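Local coordinates for protein aminopeptidase (PDB 5IB9) that probably removes amino-terminal residues from peptides as a zinc-dependent M28-family aminopeptidase, and carries a protease-associated domain, at residues Q58-E63 / G275-K280; I267-E272 / E349-L354; P35-A40 / L201-V206. All coordinates share one frame; numbering follows the deposited sequence.

From the N terminus, 35-40 opens interaction 3 and 58-63 opens interaction 1 before either contact has closed. Interaction 3 closes first, at 201-206, so the two cross; both loops take in the protease-associated domain. Interaction 2 opens at 267-272, after interaction 3 is complete but before interaction 1 closes at 275-280; it ends at 349-354 and so crosses interaction 1 while following interaction 3 in series. Strand 187-210 runs between strands 55-66 and 263-269, antiparallel to both. Around these strands, interaction 3 ties on helix 35-50, interaction 1 helix 277-283 and interaction 2 helix 348-352. Ser279 and Ser350 join interactions 1 and 2 by a probable hydrogen bond.

Interaction 1: residues Q58-E63 / G275-K280; sequences QPFQFE and GLIGSK. With BES (2-(3-amino-2-hydroxy-4-phenyl-butyrylamino)-4-methyl-pentanoic acid), chain H.
Phe60 and Phe62 of strand 55-66 pack against Ile277 and Gly278 at the start of helix 277-283, a strand-to-helix contact in the alpha/beta fold of M28 zinc aminopeptidases. Strand alternation puts both phenylalanines on the side facing the helix, and no hydrogen bond crosses between the segments.

The apolar contacts divide between the two branches of Ile277. Its CG2 lies 3.7 Å from Phe60 CE1, the ring being approached obliquely. The longer branch goes to the other aromatic: Ile277 CD1 is 3.8 Å from Phe62 CB, and the two side chains cross at about a right angle. Beyond Ile277 the Phe60 ring reaches the helix backbone, with CZ only 3.3 Å from Gly278 CA; a beta carbon modelled on Gly278 would lie 3.1 Å from Phe60 CZ, a tight fit, so the lack of a side chain permits the approach.

The polar bonds lie within or beside the segments. Lys280 NZ turns back to Gly275 O at 3.2 Å, nearly in line with the carbonyl (160°), and bridges the turn leading into the helix. Asn205 ND2 bonds to both Gln58 OE1 and Gly278 O, linking strand and helix through a third element.

The turn at Gly275 and Leu276 lines the inhibitor pocket by van der Waals contact. Leu276 CD2 is 4.0 Å from BES C15, and Gly275 N is 3.6 Å from BES C16, the other methyl of the inhibitor's leucine-like side chain.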
loop_
_atom_site.group_PDB
_atom_site.type_symbol
_atom_site.label_atom_id
_atom_site.label_comp_id
_atom_site.label_asym_id
_atom_site.label_seq_id
_atom_site.Cartn_x
_atom_site.Cartn_y
_atom_site.Cartn_z
ATOM N N GLN A 58 -9.824 -9.743 -4.623
ATOM C CA GLN A 58 -8.995 -8.510 -4.587
ATOM C C GLN A 58 -7.536 -8.847 -4.926
ATOM O O GLN A 58 -6.917 -9.557 -4.173
ATOM C CB GLN A 58 -9.120 -7.849 -3.216
ATOM C CG GLN A 58 -8.247 -6.520 -3.121
ATOM C CD GLN A 58 -8.066 -6.063 -1.734
ATOM O OE1 GLN A 58 -8.263 -6.790 -0.724
ATOM N NE2 GLN A 58 -7.721 -4.819 -1.574
ATOM N N PRO A 59 -6.982 -8.312 -6.038
ATOM C CA PRO A 59 -5.573 -8.622 -6.408
ATOM C C PRO A 59 -4.701 -7.684 -5.685
ATOM O O PRO A 59 -5.123 -6.529 -5.365
ATOM C CB PRO A 59 -5.531 -8.361 -7.935
ATOM C CG PRO A 59 -6.538 -7.164 -8.113
ATOM C CD PRO A 59 -7.641 -7.393 -7.026
ATOM N N PHE A 60 -3.415 -8.050 -5.506
ATOM C CA PHE A 60 -2.460 -7.067 -5.010
ATOM C C PHE A 60 -1.065 -7.525 -5.428
ATOM O O PHE A 60 -0.817 -8.679 -5.547
ATOM C CB PHE A 60 -2.514 -6.808 -3.467
ATOM C CG PHE A 60 -2.335 -8.025 -2.649
ATOM C CD1 PHE A 60 -1.056 -8.528 -2.245
ATOM C CD2 PHE A 60 -3.435 -8.817 -2.352
ATOM C CE1 PHE A 60 -0.989 -9.744 -1.523
ATOM C CE2 PHE A 60 -3.321 -9.989 -1.635
ATOM C CZ PHE A 60 -2.131 -10.477 -1.173
ATOM N N GLN A 61 -0.173 -6.583 -5.714
ATOM C CA GLN A 61 1.199 -6.979 -6.022
ATOM C C GLN A 61 2.060 -6.859 -4.781
ATOM O O GLN A 61 1.797 -6.038 -3.882
ATOM C CB GLN A 61 1.787 -6.105 -7.140
ATOM C CG GLN A 61 1.122 -6.391 -8.489
ATOM C CD GLN A 61 1.616 -5.461 -9.649
ATOM O OE1 GLN A 61 2.467 -4.589 -9.438
ATOM N NE2 GLN A 61 1.041 -5.631 -10.854
ATOM N N PHE A 62 3.161 -7.617 -4.763
ATOM C CA PHE A 62 4.138 -7.518 -3.687
ATOM C C PHE A 62 5.416 -8.033 -4.280
ATOM O O PHE A 62 5.446 -8.678 -5.347
ATOM C CB PHE A 62 3.659 -8.321 -2.443
ATOM C CG PHE A 62 3.718 -9.792 -2.632
ATOM C CD1 PHE A 62 4.800 -10.539 -2.182
ATOM C CD2 PHE A 62 2.692 -10.476 -3.354
ATOM C CE1 PHE A 62 4.840 -11.926 -2.388
ATOM C CE2 PHE A 62 2.716 -11.818 -3.582
ATOM C CZ PHE A 62 3.790 -12.586 -3.110
ATOM N N GLU A 63 6.495 -7.773 -3.546
ATOM C CA GLU A 63 7.809 -8.175 -4.035
ATOM C C GLU A 63 8.139 -9.547 -3.476
ATOM O O GLU A 63 8.207 -9.700 -2.260
ATOM C CB GLU A 63 8.849 -7.101 -3.619
ATOM C CG GLU A 63 8.694 -5.732 -4.308
ATOM C CD GLU A 63 8.667 -5.821 -5.844
ATOM O OE1 GLU A 63 7.652 -5.376 -6.480
ATOM O OE2 GLU A 63 9.667 -6.331 -6.419
ATOM N N GLY A 275 4.282 -11.621 5.473
ATOM C CA GLY A 275 4.139 -10.466 6.281
ATOM C C GLY A 275 2.732 -9.860 6.262
ATOM O O GLY A 275 2.553 -8.662 6.369
ATOM N N LEU A 276 1.721 -10.724 6.263
ATOM C CA LEU A 276 0.311 -10.279 6.370
ATOM C C LEU A 276 -0.080 -9.435 5.192
ATOM O O LEU A 276 -0.845 -8.487 5.403
ATOM C CB LEU A 276 -0.000 -9.605 7.751
ATOM C CG LEU A 276 0.637 -10.312 8.953
ATOM C CD1 LEU A 276 0.197 -9.492 10.175
ATOM C CD2 LEU A 276 0.272 -11.762 9.100
ATOM N N ILE A 277 0.525 -9.582 4.006
ATOM C CA ILE A 277 0.313 -8.624 2.906
ATOM C C ILE A 277 -1.147 -8.559 2.532
ATOM O O ILE A 277 -1.715 -7.449 2.356
ATOM C CB ILE A 277 1.246 -8.900 1.732
ATOM C CG1 ILE A 277 2.670 -8.843 2.358
ATOM C CG2 ILE A 277 1.088 -7.677 0.758
ATOM C CD1 ILE A 277 3.723 -9.089 1.286
ATOM N N GLY A 278 -1.753 -9.693 2.363
ATOM C CA GLY A 278 -3.172 -9.629 1.865
ATOM C C GLY A 278 -4.080 -9.051 2.870
ATOM O O GLY A 278 -4.931 -8.199 2.458
ATOM N N SER A 279 -4.001 -9.348 4.176
ATOM C CA SER A 279 -4.890 -8.637 5.084
ATOM C C SER A 279 -4.605 -7.179 5.263
ATOM O O SER A 279 -5.512 -6.386 5.473
ATOM C CB SER A 279 -4.950 -9.322 6.432
ATOM O OG SER A 279 -3.638 -9.457 7.014
ATOM N N LYS A 280 -3.336 -6.774 5.149
ATOM C CA LYS A 280 -3.030 -5.315 5.145
ATOM C C LYS A 280 -3.704 -4.687 3.923
ATOM O O LYS A 280 -4.259 -3.561 4.066
ATOM C CB LYS A 280 -1.502 -5.134 4.986
ATOM C CG LYS A 280 -0.806 -5.330 6.350
ATOM C CD LYS A 280 0.750 -5.285 6.122
ATOM C CE LYS A 280 1.450 -5.578 7.479
ATOM N NZ LYS A 280 2.968 -5.651 7.281
HETATM N N2 BES H . 0.068 -19.416 11.802
HETATM C C1 BES H . 1.317 -18.655 11.811
HETATM C C6 BES H . 1.368 -17.839 13.099
HETATM C C7 BES H . 1.565 -18.576 14.420
HETATM C C8 BES H . 2.424 -19.695 14.557
HETATM C C12 BES H . 0.880 -18.083 15.552
HETATM C C9 BES H . 2.583 -20.299 15.822
HETATM C C11 BES H . 1.035 -18.698 16.826
HETATM C C10 BES H . 1.885 -19.809 16.945
HETATM C C2 BES H . 1.390 -17.754 10.573
HETATM O O2 BES H . 0.998 -18.662 9.545
HETATM C C3 BES H . 2.828 -17.390 10.428
HETATM O O3 BES H . 3.622 -18.288 10.169
HETATM N N1 BES H . 3.161 -16.170 10.673
HETATM C C4 BES H . 4.576 -15.790 10.624
HETATM C C13 BES H . 4.552 -14.308 10.954
HETATM C C14 BES H . 3.807 -13.443 9.933
HETATM C C15 BES H . 4.038 -12.015 10.411
HETATM C C16 BES H . 4.227 -13.655 8.477
HETATM C C5 BES H . 5.413 -16.417 11.732
HETATM O O1 BES H . 6.672 -16.437 11.606
HETATM O O4 BES H . 4.901 -16.895 12.761
#

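Interaction 2: residues I267-E272 / E349-L354; sequences ITFGAE and ESFHAL. With BES (2-(3-amino-2-hydroxy-4-phenyl-butyrylamino)-4-methyl-pentanoic acid), chain H.
Phe269 reaches the rim of the Phe351 ring, their side chains coming from opposite directions, and the pair brings strand 263-269 of the M28 peptidase alpha/beta fold against the short helix 348-352. This single aromatic pair carries the direct contact, which buries a modest 83 Å² in all.

The two side chains share one conformation: CG stands anti to the carbonyl carbon, beside the backbone N, with chi1 -59° in Phe269 and -61° in Phe351. Each torsion swings its ring out toward the other segment, where the outer carbons touch. Phe269 CZ lies 3.5 Å from Phe351 CE2, and it is nearly as close, 3.6 Å, to Phe351 CZ. At the rim of the Phe351 ring, Phe269 CE1 lies in that ring's plane. Seen from Phe269 the approach is oblique; the planes are inclined at 37° and the centroids stand 5.8 Å apart. These values fit neither a stack nor a T-shaped pair.

One face of Phe269 is occupied from within its own strand: Ile267 CG2 sits 3.4 Å above the ring plane, displaced toward the rim. Ser279 of helix 277-283 also packs against this ring, its CA 3.5 Å from Phe269 CD1. Phe269 thus has Ile267, Ser279 and Phe351 around it, and the nearest side-chain atoms of Phe269 and the zinc ligand His228 are about 4 Å apart. Phe351 for its part rests on Ile224 of strand 222-228.

Past the end of the strand the chain enters the inhibitor pocket. Glu272 has CG anti to its N, but the chain bends at chi2, carrying the carboxylate to the inhibitor, where OE1 lies 3.1 Å from the hydroxyl oxygen O2 of BES.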
loop_
_atom_site.group_PDB
_atom_site.type_symbol
_atom_site.label_atom_id
_atom_site.label_comp_id
_atom_site.label_asym_id
_atom_site.label_seq_id
_atom_site.Cartn_x
_atom_site.Cartn_y
_atom_site.Cartn_z
ATOM N N ILE A 267 -13.460 -14.218 4.587
ATOM C CA ILE A 267 -12.368 -13.790 3.747
ATOM C C ILE A 267 -11.201 -14.793 3.863
ATOM O O ILE A 267 -10.841 -15.214 4.993
ATOM C CB ILE A 267 -11.834 -12.350 4.145
ATOM C CG1 ILE A 267 -12.992 -11.387 4.196
ATOM C CG2 ILE A 267 -10.722 -11.956 3.152
ATOM C CD1 ILE A 267 -12.501 -9.979 4.581
ATOM N N THR A 268 -10.635 -15.135 2.687
ATOM C CA THR A 268 -9.342 -15.816 2.774
ATOM C C THR A 268 -8.293 -14.904 2.220
ATOM O O THR A 268 -8.416 -14.326 1.148
ATOM C CB THR A 268 -9.370 -17.233 2.053
ATOM O OG1 THR A 268 -9.569 -17.095 0.636
ATOM C CG2 THR A 268 -10.472 -18.013 2.706
ATOM N N PHE A 269 -7.216 -14.717 3.010
ATOM C CA PHE A 269 -6.188 -13.724 2.645
ATOM C C PHE A 269 -5.010 -14.353 1.948
ATOM O O PHE A 269 -4.607 -15.454 2.324
ATOM C CB PHE A 269 -5.695 -13.051 3.893
ATOM C CG PHE A 269 -6.709 -12.331 4.716
ATOM C CD1 PHE A 269 -7.285 -11.119 4.245
ATOM C CD2 PHE A 269 -7.124 -12.785 5.944
ATOM C CE1 PHE A 269 -8.245 -10.426 5.000
ATOM C CE2 PHE A 269 -8.074 -12.096 6.722
ATOM C CZ PHE A 269 -8.613 -10.935 6.236
ATOM N N GLY A 270 -4.439 -13.623 0.987
ATOM C CA GLY A 270 -3.195 -14.108 0.360
ATOM C C GLY A 270 -1.989 -13.541 1.070
ATOM O O GLY A 270 -2.051 -12.595 1.839
ATOM N N ALA A 271 -0.845 -14.181 0.788
ATOM C CA ALA A 271 0.487 -13.628 1.191
ATOM C C ALA A 271 0.559 -13.370 2.625
ATOM O O ALA A 271 1.208 -12.458 3.079
ATOM C CB ALA A 271 0.894 -12.399 0.286
ATOM N N GLU A 272 -0.094 -14.148 3.484
ATOM C CA GLU A 272 0.028 -14.049 4.935
ATOM C C GLU A 272 1.480 -14.336 5.378
ATOM O O GLU A 272 1.999 -13.619 6.252
ATOM C CB GLU A 272 -1.007 -14.929 5.675
ATOM C CG GLU A 272 -1.044 -14.686 7.190
ATOM C CD GLU A 272 -0.075 -15.613 7.962
ATOM O OE1 GLU A 272 0.570 -16.516 7.369
ATOM O OE2 GLU A 272 -0.026 -15.318 9.175
ATOM N N GLU A 349 -3.769 -9.096 13.244
ATOM C CA GLU A 349 -2.948 -7.873 13.458
ATOM C C GLU A 349 -3.312 -6.758 12.507
ATOM O O GLU A 349 -3.140 -5.584 12.842
ATOM C CB GLU A 349 -1.514 -8.256 13.246
ATOM C CG GLU A 349 -0.508 -7.195 13.798
ATOM C CD GLU A 349 0.897 -7.814 13.860
ATOM O OE1 GLU A 349 1.134 -8.903 14.465
ATOM O OE2 GLU A 349 1.765 -7.225 13.271
ATOM N N SER A 350 -3.822 -7.100 11.329
ATOM C CA SER A 350 -4.213 -6.044 10.370
ATOM C C SER A 350 -5.450 -5.274 10.713
ATOM O O SER A 350 -5.616 -4.123 10.295
ATOM C CB SER A 350 -4.316 -6.727 8.992
ATOM O OG SER A 350 -3.040 -7.336 8.657
ATOM N N PHE A 351 -6.293 -5.973 11.466
ATOM C CA PHE A 351 -7.581 -5.354 11.901
ATOM C C PHE A 351 -7.360 -4.705 13.251
ATOM O O PHE A 351 -7.928 -3.624 13.460
ATOM C CB PHE A 351 -8.702 -6.414 11.839
ATOM C CG PHE A 351 -8.870 -6.921 10.460
ATOM C CD1 PHE A 351 -9.585 -6.160 9.519
ATOM C CD2 PHE A 351 -8.147 -8.027 9.990
ATOM C CE1 PHE A 351 -9.631 -6.538 8.151
ATOM C CE2 PHE A 351 -8.214 -8.425 8.646
ATOM C CZ PHE A 351 -8.972 -7.662 7.722
ATOM N N HIS A 352 -6.636 -5.310 14.181
ATOM C CA HIS A 352 -6.293 -4.605 15.409
ATOM C C HIS A 352 -5.654 -3.235 15.080
ATOM O O HIS A 352 -5.956 -2.239 15.789
ATOM C CB HIS A 352 -5.377 -5.489 16.197
ATOM C CG HIS A 352 -4.915 -4.827 17.431
ATOM N ND1 HIS A 352 -5.627 -4.923 18.605
ATOM C CD2 HIS A 352 -3.805 -4.096 17.678
ATOM C CE1 HIS A 352 -4.981 -4.242 19.546
ATOM N NE2 HIS A 352 -3.931 -3.661 18.991
ATOM N N ALA A 353 -4.928 -3.144 14.014
ATOM C CA ALA A 353 -4.186 -1.920 13.689
ATOM C C ALA A 353 -5.190 -0.836 13.373
ATOM O O ALA A 353 -4.895 0.360 13.539
ATOM C CB ALA A 353 -3.323 -2.160 12.521
ATOM N N LEU A 354 -6.402 -1.166 12.920
ATOM C CA LEU A 354 -7.462 -0.171 12.672
ATOM C C LEU A 354 -8.349 0.134 13.860
ATOM O O LEU A 354 -9.300 0.895 13.687
ATOM C CB LEU A 354 -8.294 -0.675 11.495
ATOM C CG LEU A 354 -7.595 -0.734 10.134
ATOM C CD1 LEU A 354 -8.705 -1.116 9.154
ATOM C CD2 LEU A 354 -7.021 0.633 9.756
HETATM N N2 BES H . 0.068 -19.416 11.802
HETATM C C1 BES H . 1.317 -18.655 11.811
HETATM C C6 BES H . 1.368 -17.839 13.099
HETATM C C7 BES H . 1.565 -18.576 14.420
HETATM C C8 BES H . 2.424 -19.695 14.557
HETATM C C12 BES H . 0.880 -18.083 15.552
HETATM C C9 BES H . 2.583 -20.299 15.822
HETATM C C11 BES H . 1.035 -18.698 16.826
HETATM C C10 BES H . 1.885 -19.809 16.945
HETATM C C2 BES H . 1.390 -17.754 10.573
HETATM O O2 BES H . 0.998 -18.662 9.545
HETATM C C3 BES H . 2.828 -17.390 10.428
HETATM O O3 BES H . 3.622 -18.288 10.169
HETATM N N1 BES H . 3.161 -16.170 10.673
HETATM C C4 BES H . 4.576 -15.790 10.624
HETATM C C13 BES H . 4.552 -14.308 10.954
HETATM C C14 BES H . 3.807 -13.443 9.933
HETATM C C15 BES H . 4.038 -12.015 10.411
HETATM C C16 BES H . 4.227 -13.655 8.477
HETATM C C5 BES H . 5.413 -16.417 11.732
HETATM O O1 BES H . 6.672 -16.437 11.606
HETATM O O4 BES H . 4.901 -16.895 12.761
#

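Interaction 3: residues P35-A40 / L201-V206; sequences PEELKA and LTSHNV. With ZN (zinc ion), chain G.
The His204 imidazole meets Leu38 obliquely, with Leu38 CD1 3.8 Å from His204 CE1, and uses both ring nitrogens in polar contacts. At its edge, in the ring plane, water 1 accepts the N-H of ND1 at 2.8 Å; NE2 binds the zinc ion at 2.0 Å. The bond to water therefore places the proton on ND1 and leaves NE2 for the metal. The other flat group is the carboxylate of Glu37. Ser203 OG donates to Glu37 OE1 over 2.7 Å, on the syn side and 25° out of the carboxylate plane.

Water 1 joins the two groups by donating to Glu37 OE1, also at 2.8 Å, so the carboxylate is linked to the zinc-bound histidine through the water and may make the imidazole a stronger electron donor. With Gly33 N as another donor, three bonds grip OE1; OE2 receives weak ones from His229 ND1 and Ala271 N. The extended chain of Glu37, its CG opposite the backbone N (chi1 -162°), carries this buried carboxylate across to the strand.

In the fold, helix 35-50 lies against strand 187-210 beside the M28 catalytic region. The axes of 35-40 and 201-206 run nearly parallel, at 20°, and approach to 8.8 Å; Leu38 and Ser203 have the nearest alpha carbons. A leucine in place of Glu37 would probably leave the Ser203 hydroxyl and Gly33 N without their acceptor and water 1 without the carboxylate it donates to, breaking the link to His204.

The zinc also belongs to the dimer interface: besides His204 NE2 and water molecules, it is bound by Glu288 OE2 of the second subunit.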
loop_
_atom_site.group_PDB
_atom_site.type_symbol
_atom_site.label_atom_id
_atom_site.label_comp_id
_atom_site.label_asym_id
_atom_site.label_seq_id
_atom_site.Cartn_x
_atom_site.Cartn_y
_atom_site.Cartn_z
ATOM N N PRO A 35 1.378 -20.340 -9.002
ATOM C CA PRO A 35 0.233 -20.983 -9.578
ATOM C C PRO A 35 -0.614 -21.790 -8.597
ATOM O O PRO A 35 -1.811 -21.951 -8.788
ATOM C CB PRO A 35 0.880 -21.958 -10.629
ATOM C CG PRO A 35 2.157 -21.353 -10.920
ATOM C CD PRO A 35 2.647 -20.579 -9.752
ATOM N N GLU A 36 0.004 -22.379 -7.570
ATOM C CA GLU A 36 -0.833 -23.138 -6.651
ATOM C C GLU A 36 -1.683 -22.228 -5.760
ATOM O O GLU A 36 -2.782 -22.603 -5.382
ATOM C CB GLU A 36 0.028 -23.987 -5.665
ATOM C CG GLU A 36 0.787 -25.091 -6.397
ATOM C CD GLU A 36 -0.148 -26.151 -6.917
ATOM O OE1 GLU A 36 -1.172 -26.524 -6.320
ATOM O OE2 GLU A 36 0.116 -26.682 -8.039
ATOM N N GLU A 37 -1.193 -21.040 -5.447
ATOM C CA GLU A 37 -2.089 -20.067 -4.668
ATOM C C GLU A 37 -3.200 -19.653 -5.564
ATOM O O GLU A 37 -4.319 -19.550 -5.052
ATOM C CB GLU A 37 -1.305 -18.845 -4.170
ATOM C CG GLU A 37 -2.111 -18.179 -3.054
ATOM C CD GLU A 37 -1.605 -16.826 -2.680
ATOM O OE1 GLU A 37 -1.179 -16.074 -3.621
ATOM O OE2 GLU A 37 -1.654 -16.481 -1.447
ATOM N N LEU A 38 -2.927 -19.425 -6.863
ATOM C CA LEU A 38 -4.024 -19.058 -7.761
ATOM C C LEU A 38 -5.080 -20.152 -7.870
ATOM O O LEU A 38 -6.317 -19.893 -7.825
ATOM C CB LEU A 38 -3.482 -18.714 -9.139
ATOM C CG LEU A 38 -4.522 -18.137 -10.096
ATOM C CD1 LEU A 38 -5.036 -16.849 -9.636
ATOM C CD2 LEU A 38 -3.892 -18.026 -11.509
ATOM N N LYS A 39 -4.642 -21.429 -7.927
ATOM C CA LYS A 39 -5.581 -22.485 -7.908
ATOM C C LYS A 39 -6.471 -22.515 -6.647
ATOM O O LYS A 39 -7.678 -22.828 -6.669
ATOM C CB LYS A 39 -4.762 -23.798 -8.054
ATOM C CG LYS A 39 -5.615 -25.010 -7.800
ATOM C CD LYS A 39 -4.759 -26.378 -7.577
ATOM C CE LYS A 39 -3.877 -26.499 -8.752
ATOM N NZ LYS A 39 -2.839 -27.599 -8.478
ATOM N N ALA A 40 -5.843 -22.213 -5.520
ATOM C CA ALA A 40 -6.592 -22.177 -4.257
ATOM C C ALA A 40 -7.677 -21.050 -4.276
ATOM O O ALA A 40 -8.800 -21.214 -3.809
ATOM C CB ALA A 40 -5.633 -21.980 -3.044
ATOM N N LEU A 201 5.224 -10.071 -7.714
ATOM C CA LEU A 201 4.247 -11.151 -7.844
ATOM C C LEU A 201 2.863 -10.566 -7.538
ATOM O O LEU A 201 2.712 -9.427 -7.072
ATOM C CB LEU A 201 4.528 -12.233 -6.797
ATOM C CG LEU A 201 5.883 -12.946 -6.855
ATOM C CD1 LEU A 201 5.953 -13.897 -5.619
ATOM C CD2 LEU A 201 5.968 -13.696 -8.152
ATOM N N THR A 202 1.849 -11.334 -7.957
ATOM C CA THR A 202 0.482 -10.885 -7.629
ATOM C C THR A 202 -0.178 -12.012 -6.828
ATOM O O THR A 202 -0.116 -13.202 -7.175
ATOM C CB THR A 202 -0.342 -10.785 -8.943
ATOM O OG1 THR A 202 0.290 -9.793 -9.769
ATOM C CG2 THR A 202 -1.764 -10.276 -8.663
ATOM N N SER A 203 -0.723 -11.623 -5.721
ATOM C CA SER A 203 -1.573 -12.519 -4.942
ATOM C C SER A 203 -3.010 -11.937 -4.828
ATOM O O SER A 203 -3.350 -10.940 -5.522
ATOM C CB SER A 203 -0.906 -12.714 -3.551
ATOM O OG SER A 203 -1.607 -13.600 -2.654
ATOM N N HIS A 204 -3.843 -12.609 -4.070
ATOM C CA HIS A 204 -5.264 -12.224 -3.999
ATOM C C HIS A 204 -5.856 -12.517 -2.651
ATOM O O HIS A 204 -5.439 -13.451 -1.963
ATOM C CB HIS A 204 -6.063 -13.069 -4.982
ATOM C CG HIS A 204 -5.552 -13.079 -6.394
ATOM N ND1 HIS A 204 -4.465 -13.825 -6.830
ATOM C CD2 HIS A 204 -5.945 -12.331 -7.451
ATOM C CE1 HIS A 204 -4.207 -13.506 -8.098
ATOM N NE2 HIS A 204 -5.137 -12.671 -8.511
ATOM N N ASN A 205 -6.931 -11.752 -2.314
ATOM C CA ASN A 205 -7.855 -12.093 -1.225
ATOM C C ASN A 205 -9.177 -12.496 -1.858
ATOM O O ASN A 205 -9.575 -11.925 -2.859
ATOM C CB ASN A 205 -8.080 -10.884 -0.298
ATOM C CG ASN A 205 -6.773 -10.329 0.209
ATOM O OD1 ASN A 205 -5.962 -11.090 0.719
ATOM N ND2 ASN A 205 -6.680 -9.029 0.296
ATOM N N VAL A 206 -9.868 -13.421 -1.218
ATOM C CA VAL A 206 -11.193 -13.892 -1.700
ATOM C C VAL A 206 -12.191 -13.486 -0.635
ATOM O O VAL A 206 -12.052 -13.817 0.535
ATOM C CB VAL A 206 -11.233 -15.420 -1.882
ATOM C CG1 VAL A 206 -12.676 -15.717 -2.408
ATOM C CG2 VAL A 206 -10.172 -15.870 -2.871
HETATM ZN ZN ZN G . -5.393 -12.135 -10.446
HETATM O O HOH W 1 -2.891 -15.852 -5.813
HETATM O O HOH W 2 -6.086 -13.535 -11.606
HETATM O O HOH W 3 -3.978 -11.282 -11.522
HETATM O O HOH W 4 -3.042 -12.075 -11.317
HETATM O O HOH W 5 -4.267 -13.447 -11.606
#